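Local coordinates for betaine aldehyde dehydrogenase (Staphylococcus aureus subsp. aureus COL, PDB 4QTO), which catalyses the NAD-dependent oxidation of betaine aldehyde to glycine betaine, as a member of the aldehyde dehydrogenase family, at residues 80-85 with 198-203; 86-91 with 224-229; 171-176 with 249-254. All blocks are in the same frame, centred on the assembly; numbering follows the deposited sequence. Where two conformers were deposited one is given.

Contact 1 of 3, residues 80-85 with 198-203; sequences RRAFES and GCSLVM
G198 meets F83 through its carbonyl oxygen: G198 O lies 3.7 Å from F83 CE1, close to the ring plane, so the phenyl group presents its edge and not its face. With its positive phi, this glycine closes the preceding helix 183-197 in a Schellman motif and turns the chain toward the strand. At C199 the backbone does the touching, and C199 CA reaches the same ring edge at 4.3 Å from F83 CE1. Its thiol side chain leaves in the other direction. The ring gets down to these two residues because F83 CG stands anti to the backbone N (chi1 -172°), which swings the phenyl off the helix alongside the start of the strand.

S200 supplies the side chain that points into the helix. Its hydroxyl settles between two helical residues, with S200 OG 3.9 Å from A82 CB and 3.8 Å from F83 CB. F83 N is also close to S200 OG, at 3.5 Å, but the angle is too poor for a hydrogen bond; the hydroxyl instead bonds to the carbonyl oxygen of A79, one turn earlier. A buried polar group is thereby satisfied by the helix backbone.

Within the last turn of the helix R80 NH1 bonds to E84 OE2, which also pairs with K462 of the second subunit. Strand 200-204 runs between strands 162-177 and 230-232 of the parallel part of the sheet, and helix 69-85 lies against it, with V202 of the strand packing on A75, I76 and A79.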
ATOM      1  N   ARG A  80       0.663  26.717  16.907  1.00 10.79           N
ATOM      2  CA  ARG A  80      -0.740  26.386  16.955  1.00 12.23           C
ATOM      3  C   ARG A  80      -1.567  27.361  16.134  1.00 11.91           C
ATOM      4  O   ARG A  80      -2.444  26.954  15.363  1.00 12.47           O
ATOM      5  CB  ARG A  80      -1.244  26.326  18.422  1.00 12.59           C
ATOM      6  CG  ARG A  80      -2.763  26.225  18.596  1.00 13.54           C
ATOM      7  CD  ARG A  80      -3.386  25.020  17.906  1.00 14.75           C
ATOM      8  NE  ARG A  80      -2.854  23.780  18.471  1.00 15.29           N
ATOM      9  CZ  ARG A  80      -2.895  22.597  17.870  1.00 14.13           C
ATOM     10  NH1 ARG A  80      -3.447  22.451  16.680  1.00 14.37           N
ATOM     11  NH2 ARG A  80      -2.369  21.549  18.477  1.00 13.60           N
ATOM     12  N   ARG A  81      -1.340  28.658  16.325  1.00 12.74           N
ATOM     13  CA  ARG A  81      -2.084  29.666  15.566  1.00 13.59           C
ATOM     14  C   ARG A  81      -1.913  29.463  14.051  1.00 13.45           C
ATOM     15  O   ARG A  81      -2.891  29.492  13.283  1.00 13.68           O
ATOM     16  CB  ARG A  81      -1.617  31.074  15.961  1.00 15.69           C
ATOM     17  CG  ARG A  81      -2.521  32.163  15.410  1.00 18.20           C
ATOM     18  CD  ARG A  81      -1.831  33.520  15.375  1.00 21.69           C
ATOM     19  NE  ARG A  81      -0.756  33.516  14.376  1.00 24.26           N
ATOM     20  CZ  ARG A  81       0.541  33.685  14.637  1.00 27.18           C
ATOM     21  NH1 ARG A  81       0.963  33.961  15.869  1.00 27.24           N
ATOM     22  NH2 ARG A  81       1.414  33.656  13.630  1.00 27.65           N
ATOM     23  N   ALA A  82      -0.674  29.236  13.648  1.00 12.60           N
ATOM     24  CA  ALA A  82      -0.348  28.983  12.261  1.00 12.47           C
ATOM     25  C   ALA A  82      -1.061  27.721  11.744  1.00 12.39           C
ATOM     26  O   ALA A  82      -1.627  27.722  10.636  1.00 12.97           O
ATOM     27  CB  ALA A  82       1.141  28.883  12.066  1.00 13.10           C
ATOM     28  N   PHE A  83      -1.042  26.654  12.542  1.00 12.01           N
ATOM     29  CA  PHE A  83      -1.700  25.418  12.145  1.00 11.73           C
ATOM     30  C   PHE A  83      -3.208  25.666  11.919  1.00 12.45           C
ATOM     31  O   PHE A  83      -3.756  25.261  10.880  1.00 13.58           O
ATOM     32  CB  PHE A  83      -1.490  24.304  13.182  1.00 11.95           C
ATOM     33  CG  PHE A  83      -1.995  22.993  12.704  1.00 11.38           C
ATOM     34  CD1 PHE A  83      -1.221  22.240  11.827  1.00 11.14           C
ATOM     35  CD2 PHE A  83      -3.235  22.532  13.056  1.00 12.23           C
ATOM     36  CE1 PHE A  83      -1.701  21.072  11.287  1.00 11.48           C
ATOM     37  CE2 PHE A  83      -3.705  21.335  12.524  1.00 12.10           C
ATOM     38  CZ  PHE A  83      -2.943  20.618  11.655  1.00 11.19           C
ATOM     39  N   GLU A  84      -3.848  26.380  12.843  1.00 12.55           N
ATOM     40  CA  GLU A  84      -5.297  26.633  12.749  1.00 14.09           C
ATOM     41  C   GLU A  84      -5.642  27.568  11.599  1.00 15.23           C
ATOM     42  O   GLU A  84      -6.750  27.482  11.080  1.00 15.09           O
ATOM     43  CB  GLU A  84      -5.846  27.183  14.053  1.00 16.27           C
ATOM     44  CG  GLU A  84      -5.596  26.242  15.235  1.00 17.00           C
ATOM     45  CD  GLU A  84      -6.173  24.850  15.030  1.00 20.99           C
ATOM     46  OE1 GLU A  84      -7.218  24.726  14.377  1.00 26.90           O
ATOM     47  OE2 GLU A  84      -5.638  23.867  15.546  1.00 19.22           O
ATOM     48  N   SER A  85      -4.703  28.414  11.179  1.00 14.30           N
ATOM     49  CA  SER A  85      -4.969  29.337  10.065  1.00 15.73           C
ATOM     50  C   SER A  85      -5.104  28.581   8.755  1.00 15.31           C
ATOM     51  O   SER A  85      -5.728  29.089   7.801  1.00 15.74           O
ATOM     52  CB  SER A  85      -3.825  30.360   9.904  1.00 16.71           C
ATOM     53  OG  SER A  85      -2.704  29.737   9.226  1.00 17.36           O
ATOM     54  N   GLY A 198       2.406  19.137   6.321  1.00  8.75           N
ATOM     55  CA  GLY A 198       1.625  20.318   6.674  1.00  8.60           C
ATOM     56  C   GLY A 198       1.555  20.641   8.157  1.00  8.74           C
ATOM     57  O   GLY A 198       0.716  21.475   8.559  1.00  9.50           O
ATOM     58  N   CYS A 199       2.449  20.066   8.966  1.00  8.66           N
ATOM     59  CA  CYS A 199       2.495  20.414  10.378  1.00  8.73           C
ATOM     60  C   CYS A 199       3.140  21.773  10.621  1.00 10.55           C
ATOM     61  O   CYS A 199       3.755  22.348   9.726  1.00 11.93           O
ATOM     62  CB  CYS A 199       3.346  19.380  11.131  1.00  9.02           C
ATOM     63  SG  CYS A 199       2.681  17.712  11.170  1.00  9.29           S
ATOM     64  N   SER A 200       2.981  22.286  11.855  1.00  9.95           N
ATOM     65  CA  SER A 200       3.769  23.425  12.316  1.00 10.14           C
ATOM     66  C   SER A 200       4.756  22.812  13.303  1.00 10.07           C
ATOM     67  O   SER A 200       4.404  21.879  14.033  1.00 10.76           O
ATOM     68  CB  SER A 200       2.930  24.465  13.044  1.00 11.79           C
ATOM     69  OG  SER A 200       2.045  25.099  12.160  1.00 12.97           O
ATOM     70  N   LEU A 201       5.964  23.356  13.382  1.00  9.17           N
ATOM     71  CA  LEU A 201       6.989  22.785  14.243  1.00  9.59           C
ATOM     72  C   LEU A 201       7.735  23.795  15.080  1.00  9.27           C
ATOM     73  O   LEU A 201       7.857  24.959  14.723  1.00 10.65           O
ATOM     74  CB  LEU A 201       7.994  21.994  13.387  1.00  9.88           C
ATOM     75  CG  LEU A 201       8.841  22.769  12.357  1.00 10.06           C
ATOM     76  CD1 LEU A 201      10.129  23.258  13.008  1.00 10.89           C
ATOM     77  CD2 LEU A 201       9.208  21.888  11.153  1.00 10.33           C
ATOM     78  N   VAL A 202       8.212  23.299  16.212  1.00  9.21           N
ATOM     79  CA  VAL A 202       9.109  24.045  17.100  1.00  9.64           C
ATOM     80  C   VAL A 202      10.291  23.134  17.361  1.00  9.51           C
ATOM     81  O   VAL A 202      10.139  22.051  17.962  1.00  9.46           O
ATOM     82  CB  VAL A 202       8.459  24.461  18.432  1.00 10.18           C
ATOM     83  CG1 VAL A 202       9.450  25.300  19.263  1.00 10.18           C
ATOM     84  CG2 VAL A 202       7.175  25.242  18.223  1.00 10.45           C
ATOM     85  N   MET A 203      11.478  23.555  16.928  1.00  9.86           N
ATOM     86  CA  MET A 203      12.687  22.758  17.085  1.00  9.96           C
ATOM     87  C   MET A 203      13.662  23.377  18.041  1.00 10.35           C
ATOM     88  O   MET A 203      13.797  24.612  18.076  1.00  9.88           O
ATOM     89  CB  MET A 203      13.391  22.600  15.729  1.00 10.94           C
ATOM     90  CG  MET A 203      14.725  21.880  15.832  1.00 12.67           C
ATOM     91  SD  MET A 203      15.420  21.263  14.274  1.00 13.99           S
ATOM     92  CE  MET A 203      14.357  19.854  14.024  1.00 14.14           C
TER

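Contact 2 of 3, residues 86-91 with 224-229; sequences GEWSQE and GFPKGT
E87 and P226 mark the closest approach of the two backbones, with the CA atoms of E87 and P226 6.4 Å apart. Both segments are irregular chain following a helix: G86 and G224 each leave the helical conformation with positive phi. W88 to E91 then forms a type I turn, and P226 to T229 a type II turn. The second turn is fastened by its own threonine, since T229 N and T229 OG1 both bond to P226 O from one face of its carbonyl plane.

W88 carries the packing. F225 directs its ring edge at the six-membered ring of W88 in a T-shaped pair, with planes at 81° and F225 CE1 3.6 Å from W88 CH2. P226 and T229 also abut the indole, P226 CD lying 3.9 Å from W88 CE3 and T229 CG2 3.7 Å from W88 CD1. The indole nitrogen is held elsewhere, by the carbonyl of L195 in helix 183-197. Nearer the surface, E87 lies along the proline, with E87 CB 3.7 Å from P226 CG.

Polar links across the contact run through water. One water donates to both E87 OE2 and K227 O; a second donates to T229 OG1 and accepts a weak bond from W88 N. With no direct hydrogen bond between the segments, cohesion comes from the aromatic and proline packing, and two waters bridge polar groups, one at the exposed E87, the other between the buried W88 and T229.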
ATOM      1  N   GLY A  86      -4.484  27.406   8.662  1.00 14.85           N
ATOM      2  CA  GLY A  86      -4.513  26.590   7.453  1.00 14.70           C
ATOM      3  C   GLY A  86      -3.567  26.975   6.347  1.00 15.06           C
ATOM      4  O   GLY A  86      -3.518  26.309   5.317  1.00 15.04           O
ATOM      5  N   GLU A  87      -2.810  28.058   6.516  1.00 14.30           N
ATOM      6  CA  GLU A  87      -1.959  28.550   5.411  1.00 15.64           C
ATOM      7  C   GLU A  87      -0.957  27.492   4.935  1.00 14.65           C
ATOM      8  O   GLU A  87      -0.642  27.421   3.733  1.00 15.63           O
ATOM      9  CB  GLU A  87      -1.239  29.811   5.806  1.00 18.32           C
ATOM     10  CG  GLU A  87      -2.120  30.987   6.100  1.00 24.94           C
ATOM     11  CD  GLU A  87      -1.162  32.080   6.508  1.00 35.96           C
ATOM     12  OE1 GLU A  87      -0.394  32.508   5.609  1.00 38.42           O
ATOM     13  OE2 GLU A  87      -1.076  32.391   7.724  1.00 39.65           O
ATOM     14  N   TRP A  88      -0.446  26.664   5.847  1.00 12.22           N
ATOM     15  CA  TRP A  88       0.430  25.563   5.452  1.00 11.24           C
ATOM     16  C   TRP A  88      -0.292  24.231   5.474  1.00 12.17           C
ATOM     17  O   TRP A  88      -0.132  23.376   4.584  1.00 12.22           O
ATOM     18  CB  TRP A  88       1.682  25.511   6.354  1.00 10.96           C
ATOM     19  CG  TRP A  88       2.737  24.595   5.831  1.00 10.60           C
ATOM     20  CD1 TRP A  88       3.244  23.493   6.423  1.00 10.68           C
ATOM     21  CD2 TRP A  88       3.409  24.721   4.585  1.00 10.42           C
ATOM     22  NE1 TRP A  88       4.191  22.907   5.619  1.00 10.21           N
ATOM     23  CE2 TRP A  88       4.317  23.647   4.484  1.00 10.41           C
ATOM     24  CE3 TRP A  88       3.329  25.631   3.535  1.00 10.75           C
ATOM     25  CZ2 TRP A  88       5.120  23.456   3.386  1.00 11.39           C
ATOM     26  CZ3 TRP A  88       4.154  25.432   2.436  1.00 11.73           C
ATOM     27  CH2 TRP A  88       5.027  24.358   2.378  1.00 11.76           C
ATOM     28  N   SER A  89      -1.127  24.015   6.491  1.00 11.78           N
ATOM     29  CA  SER A  89      -1.791  22.740   6.643  1.00 12.80           C
ATOM     30  C   SER A  89      -2.797  22.429   5.572  1.00 15.00           C
ATOM     31  O   SER A  89      -3.107  21.243   5.381  1.00 19.08           O
ATOM     32  CB  SER A  89      -2.386  22.629   8.077  1.00 14.59           C
ATOM     33  OG  SER A  89      -3.390  23.636   8.284  1.00 14.79           O
ATOM     34  N   GLN A  90      -3.345  23.469   4.916  1.00 13.67           N
ATOM     35  CA  GLN A  90      -4.320  23.310   3.835  1.00 15.85           C
ATOM     36  C   GLN A  90      -3.719  23.669   2.489  1.00 14.21           C
ATOM     37  O   GLN A  90      -4.435  23.744   1.476  1.00 17.70           O
ATOM     38  CB  GLN A  90      -5.579  24.141   4.127  1.00 18.48           C
ATOM     39  CG  GLN A  90      -6.274  23.752   5.409  1.00 22.49           C
ATOM     40  CD  GLN A  90      -6.829  22.355   5.373  1.00 28.28           C
ATOM     41  OE1 GLN A  90      -7.278  21.882   4.326  1.00 34.83           O
ATOM     42  NE2 GLN A  90      -6.826  21.682   6.523  1.00 36.28           N
ATOM     43  N   GLU A  91      -2.421  23.950   2.444  1.00 14.26           N
ATOM     44  CA  GLU A  91      -1.723  24.152   1.181  1.00 13.78           C
ATOM     45  C   GLU A  91      -1.761  22.801   0.461  1.00 13.19           C
ATOM     46  O   GLU A  91      -1.910  21.743   1.099  1.00 12.91           O
ATOM     47  CB  GLU A  91      -0.266  24.562   1.420  1.00 14.62           C
ATOM     48  CG  GLU A  91       0.583  24.824   0.217  1.00 15.54           C
ATOM     49  CD  GLU A  91      -0.035  25.822  -0.743  1.00 19.54           C
ATOM     50  OE1 GLU A  91       0.274  27.039  -0.592  1.00 21.20           O
ATOM     51  OE2 GLU A  91      -0.861  25.403  -1.611  1.00 17.75           O
ATOM     52  N   GLY A 224      10.533  30.391   2.277  1.00 11.64           N
ATOM     53  CA  GLY A 224       9.299  31.011   2.651  1.00 12.43           C
ATOM     54  C   GLY A 224       8.216  30.079   3.127  1.00 12.51           C
ATOM     55  O   GLY A 224       7.717  29.261   2.366  1.00 13.08           O
ATOM     56  N   PHE A 225       7.853  30.246   4.401  1.00 12.19           N
ATOM     57  CA  PHE A 225       6.769  29.500   5.038  1.00 13.14           C
ATOM     58  C   PHE A 225       5.900  30.459   5.829  1.00 13.89           C
ATOM     59  O   PHE A 225       6.402  31.480   6.313  1.00 14.76           O
ATOM     60  CB  PHE A 225       7.316  28.389   5.951  1.00 12.78           C
ATOM     61  CG  PHE A 225       8.098  27.356   5.202  1.00 12.22           C
ATOM     62  CD1 PHE A 225       7.447  26.290   4.596  1.00 11.57           C
ATOM     63  CD2 PHE A 225       9.477  27.480   5.006  1.00 11.97           C
ATOM     64  CE1 PHE A 225       8.153  25.384   3.838  1.00 11.26           C
ATOM     65  CE2 PHE A 225      10.190  26.576   4.247  1.00 11.93           C
ATOM     66  CZ  PHE A 225       9.523  25.513   3.640  1.00 12.95           C
ATOM     67  N   PRO A 226       4.613  30.116   6.013  1.00 13.75           N
ATOM     68  CA  PRO A 226       3.743  31.036   6.739  1.00 14.98           C
ATOM     69  C   PRO A 226       4.234  31.273   8.164  1.00 14.44           C
ATOM     70  O   PRO A 226       4.835  30.403   8.790  1.00 14.57           O
ATOM     71  CB  PRO A 226       2.382  30.333   6.709  1.00 16.53           C
ATOM     72  CG  PRO A 226       2.444  29.469   5.483  1.00 15.43           C
ATOM     73  CD  PRO A 226       3.864  28.981   5.456  1.00 14.84           C
ATOM     74  N   LYS A 227       4.020  32.485   8.655  1.00 14.81           N
ATOM     75  CA  LYS A 227       4.446  32.889   9.964  1.00 16.33           C
ATOM     76  C   LYS A 227       3.941  31.914  11.032  1.00 14.74           C
ATOM     77  O   LYS A 227       2.749  31.638  11.091  1.00 15.68           O
ATOM     78  CB  LYS A 227       3.878  34.288  10.184  1.00 21.00           C
ATOM     79  CG  LYS A 227       4.316  34.978  11.408  1.00 28.18           C
ATOM     80  CD  LYS A 227       3.656  36.354  11.469  1.00 33.15           C
ATOM     81  CE  LYS A 227       4.072  37.074  12.737  1.00 41.16           C
ATOM     82  NZ  LYS A 227       3.382  38.384  12.871  1.00 49.69           N
ATOM     83  N   GLY A 228       4.852  31.397  11.848  1.00 13.27           N
ATOM     84  CA  GLY A 228       4.540  30.445  12.892  1.00 13.53           C
ATOM     85  C   GLY A 228       4.679  28.984  12.499  1.00 12.66           C
ATOM     86  O   GLY A 228       4.685  28.112  13.356  1.00 13.37           O
ATOM     87  N   THR A 229       4.800  28.695  11.193  1.00 11.63           N
ATOM     88  CA  THR A 229       4.928  27.302  10.734  1.00 11.94           C
ATOM     89  C   THR A 229       6.227  26.642  11.213  1.00 11.04           C
ATOM     90  O   THR A 229       6.245  25.446  11.525  1.00 11.09           O
ATOM     91  CB  THR A 229       4.903  27.231   9.187  1.00 14.47           C
ATOM     92  OG1 THR A 229       3.658  27.764   8.734  1.00 20.20           O
ATOM     93  CG2 THR A 229       4.989  25.793   8.683  1.00 14.58           C
TER
HETATM   94  O   HOH W   1       0.464  31.982   9.925  1.00 32.62           O
HETATM   95  O   HOH W   2       0.797  28.096   8.617  1.00 44.30           O

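Contact 3 of 3, residues 171-176 with 249-254; sequences VGVVTQ and EVDLVS
D251 turns its side chain onto the bend of V171-V173. D251 CB rests 3.4 Å from V171 O. From it CG goes out anti to the carbonyl carbon (chi1 -63°), staying beside V171 O and carrying the carboxylate toward segment 171-176. D251 OD1 makes only a loose approach to V171 O. D251 OD2 accepts from V173 N at 3.0 Å with a nearly straight bond (164°), using the anti lone pair. The same oxygen passes 3.3 Å from G172 CA, where a glycine has no side chain to obstruct it, and it also pairs with R80 of helix 69-85.

The backbone answers this grip: D251 N donates to V173 O at 2.8 Å, and L252 N adds a weak bond to that oxygen. Beyond this point regular parallel pairing takes over. T175 N bonds to L252 O at 3.0 Å and S254 N to T175 O at 2.9 Å. On the face carrying T175 and V253, T175 CG2 meets V250 CG2 at 3.7 Å, while T175 OG1 bonds to M244 O. On the other face V174 CG1 lies 3.7 Å from L252 CD2, the two side chains pointing the same way.

These are adjacent strands of the parallel core of a Rossmann-type sheet. Where the strands enter it, an aspartate stands in as a backbone-like acceptor for V173 N; that bond and the arginine would together probably keep the carboxylate ionised.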
ATOM      1  N   VAL A 171      -0.472  15.755  11.742  1.00  8.39           N
ATOM      2  CA  VAL A 171      -0.722  15.449  13.173  1.00  9.02           C
ATOM      3  C   VAL A 171      -1.044  16.718  13.958  1.00  9.18           C
ATOM      4  O   VAL A 171      -1.840  16.686  14.901  1.00 10.74           O
ATOM      5  CB  VAL A 171       0.422  14.588  13.765  1.00  9.07           C
ATOM      6  CG1 VAL A 171       1.710  15.374  13.890  1.00  9.27           C
ATOM      7  CG2 VAL A 171       0.020  13.977  15.103  1.00 10.25           C
ATOM      8  N   GLY A 172      -0.414  17.838  13.596  1.00  9.30           N
ATOM      9  CA  GLY A 172      -0.690  19.125  14.181  1.00  9.88           C
ATOM     10  C   GLY A 172       0.586  19.869  14.490  1.00 10.29           C
ATOM     11  O   GLY A 172       1.408  20.096  13.613  1.00 10.59           O
ATOM     12  N   VAL A 173       0.709  20.274  15.739  1.00  9.52           N
ATOM     13  CA  VAL A 173       1.856  20.997  16.233  1.00  9.12           C
ATOM     14  C   VAL A 173       2.857  19.979  16.771  1.00  9.84           C
ATOM     15  O   VAL A 173       2.502  19.133  17.618  1.00  9.86           O
ATOM     16  CB  VAL A 173       1.426  21.955  17.350  1.00 10.62           C
ATOM     17  CG1 VAL A 173       2.640  22.548  18.061  1.00 10.68           C
ATOM     18  CG2 VAL A 173       0.537  23.054  16.816  1.00 11.79           C
ATOM     19  N   VAL A 174       4.110  20.072  16.318  0.50  9.36           N
ATOM     20  CA  VAL A 174       5.123  19.127  16.737  0.50 10.36           C
ATOM     21  C   VAL A 174       6.319  19.831  17.360  0.50 10.00           C
ATOM     22  O   VAL A 174       6.746  20.881  16.857  0.50 10.96           O
ATOM     23  CB  VAL A 174       5.660  18.305  15.549  0.50 11.06           C
ATOM     24  CG1 VAL A 174       6.637  17.239  16.048  0.50 12.84           C
ATOM     25  CG2 VAL A 174       4.509  17.677  14.770  0.50 11.98           C
ATOM     26  N   THR A 175       6.839  19.266  18.444  1.00  9.41           N
ATOM     27  CA  THR A 175       8.068  19.764  19.071  1.00  9.21           C
ATOM     28  C   THR A 175       9.157  18.741  18.714  1.00  9.14           C
ATOM     29  O   THR A 175       8.931  17.516  18.689  1.00  9.82           O
ATOM     30  CB  THR A 175       7.957  20.045  20.551  1.00 10.60           C
ATOM     31  OG1 THR A 175       7.532  18.874  21.218  1.00 10.94           O
ATOM     32  CG2 THR A 175       6.986  21.198  20.791  1.00 10.46           C
ATOM     33  N   GLN A 176      10.347  19.252  18.423  1.00  8.81           N
ATOM     34  CA  GLN A 176      11.425  18.451  17.880  1.00  8.55           C
ATOM     35  C   GLN A 176      12.706  18.812  18.624  1.00  9.03           C
ATOM     36  O   GLN A 176      13.100  19.977  18.623  1.00 11.00           O
ATOM     37  CB  GLN A 176      11.561  18.707  16.381  1.00  9.20           C
ATOM     38  CG  GLN A 176      10.295  18.352  15.598  1.00  8.89           C
ATOM     39  CD  GLN A 176      10.332  18.743  14.141  1.00  9.61           C
ATOM     40  OE1 GLN A 176      10.896  19.757  13.766  1.00 11.05           O
ATOM     41  NE2 GLN A 176       9.690  17.926  13.316  1.00  9.83           N
ATOM     42  N   GLU A 249      -0.811  22.223  23.896  1.00 12.15           N
ATOM     43  CA  GLU A 249      -1.039  22.495  22.456  1.00 11.70           C
ATOM     44  C   GLU A 249      -0.152  21.683  21.525  1.00 11.89           C
ATOM     45  O   GLU A 249      -0.237  21.849  20.299  1.00 13.18           O
ATOM     46  CB  GLU A 249      -0.882  23.981  22.134  1.00 13.18           C
ATOM     47  CG  GLU A 249      -1.925  24.841  22.812  1.00 14.93           C
ATOM     48  CD  GLU A 249      -3.351  24.491  22.422  1.00 17.12           C
ATOM     49  OE1 GLU A 249      -3.608  23.948  21.323  1.00 15.24           O
ATOM     50  OE2 GLU A 249      -4.249  24.813  23.230  1.00 23.33           O
ATOM     51  N   VAL A 250       0.666  20.796  22.063  1.00 10.79           N
ATOM     52  CA  VAL A 250       1.539  19.947  21.250  1.00 10.73           C
ATOM     53  C   VAL A 250       0.846  18.607  20.955  1.00 10.31           C
ATOM     54  O   VAL A 250       0.267  18.009  21.862  1.00 10.67           O
ATOM     55  CB  VAL A 250       2.870  19.695  21.964  1.00 11.04           C
ATOM     56  CG1 VAL A 250       3.759  18.735  21.181  1.00 10.44           C
ATOM     57  CG2 VAL A 250       3.606  21.010  22.178  1.00 12.23           C
ATOM     58  N   ASP A 251       0.908  18.156  19.693  1.00  9.81           N
ATOM     59  CA  ASP A 251       0.314  16.877  19.266  1.00  9.62           C
ATOM     60  C   ASP A 251       1.326  15.721  19.156  1.00  8.93           C
ATOM     61  O   ASP A 251       0.944  14.563  19.236  1.00  9.18           O
ATOM     62  CB  ASP A 251      -0.414  17.070  17.944  1.00  9.52           C
ATOM     63  CG  ASP A 251      -1.568  18.049  18.066  1.00 11.10           C
ATOM     64  OD1 ASP A 251      -2.531  17.790  18.848  1.00 12.46           O
ATOM     65  OD2 ASP A 251      -1.478  19.139  17.431  1.00 11.45           O
ATOM     66  N   LEU A 252       2.611  16.052  18.959  1.00  9.05           N
ATOM     67  CA  LEU A 252       3.679  15.053  18.880  1.00  8.77           C
ATOM     68  C   LEU A 252       4.956  15.670  19.417  1.00  9.18           C
ATOM     69  O   LEU A 252       5.314  16.791  19.035  1.00  8.51           O
ATOM     70  CB  LEU A 252       3.936  14.631  17.423  1.00  9.55           C
ATOM     71  CG  LEU A 252       5.179  13.764  17.139  1.00  9.94           C
ATOM     72  CD1 LEU A 252       5.032  12.375  17.707  1.00 10.51           C
ATOM     73  CD2 LEU A 252       5.465  13.714  15.649  1.00 10.99           C
ATOM     74  N   VAL A 253       5.628  14.926  20.287  1.00  8.89           N
ATOM     75  CA  VAL A 253       6.960  15.290  20.784  1.00 10.12           C
ATOM     76  C   VAL A 253       7.917  14.272  20.151  1.00 10.46           C
ATOM     77  O   VAL A 253       7.756  13.056  20.332  1.00  9.98           O
ATOM     78  CB  VAL A 253       7.057  15.171  22.311  1.00 11.71           C
ATOM     79  CG1 VAL A 253       8.485  15.525  22.759  1.00 14.05           C
ATOM     80  CG2 VAL A 253       6.027  16.042  22.961  1.00 14.07           C
ATOM     81  N   SER A 254       8.891  14.751  19.382  1.00 10.89           N
ATOM     82  CA  SER A 254       9.884  13.910  18.712  1.00 10.33           C
ATOM     83  C   SER A 254      11.266  14.240  19.308  1.00 11.95           C
ATOM     84  O   SER A 254      11.759  15.338  19.086  1.00 13.81           O
ATOM     85  CB  SER A 254       9.886  14.116  17.205  1.00 12.19           C
ATOM     86  OG  SER A 254      10.856  13.271  16.598  1.00 12.73           O
TER

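How the contacts relate
All three contacts lie on the same side of the chain's centre, running from the Rossmann-type sheet (contact 3) through the helix that covers it (contact 1) to the loops beyond (contact 2). The centre of contact 1 is 7 Å from that of contact 2, and probable hydrogen bonds join them, L201 N to T229 O (2.8 Å) and S89 OG to F83 O (3.1 Å). It is 9 Å from contact 3, linked by a probable hydrogen bond between Q176 N and V202 O (2.8 Å) and by the R80-D251 salt bridge. Contacts 2 and 3, centres 15 Å apart, do not touch. As landmarks, a sodium ion lies about 7 Å from the D251 side chain, and a PEG, probably from crystallisation, about 4 Å from that of E87.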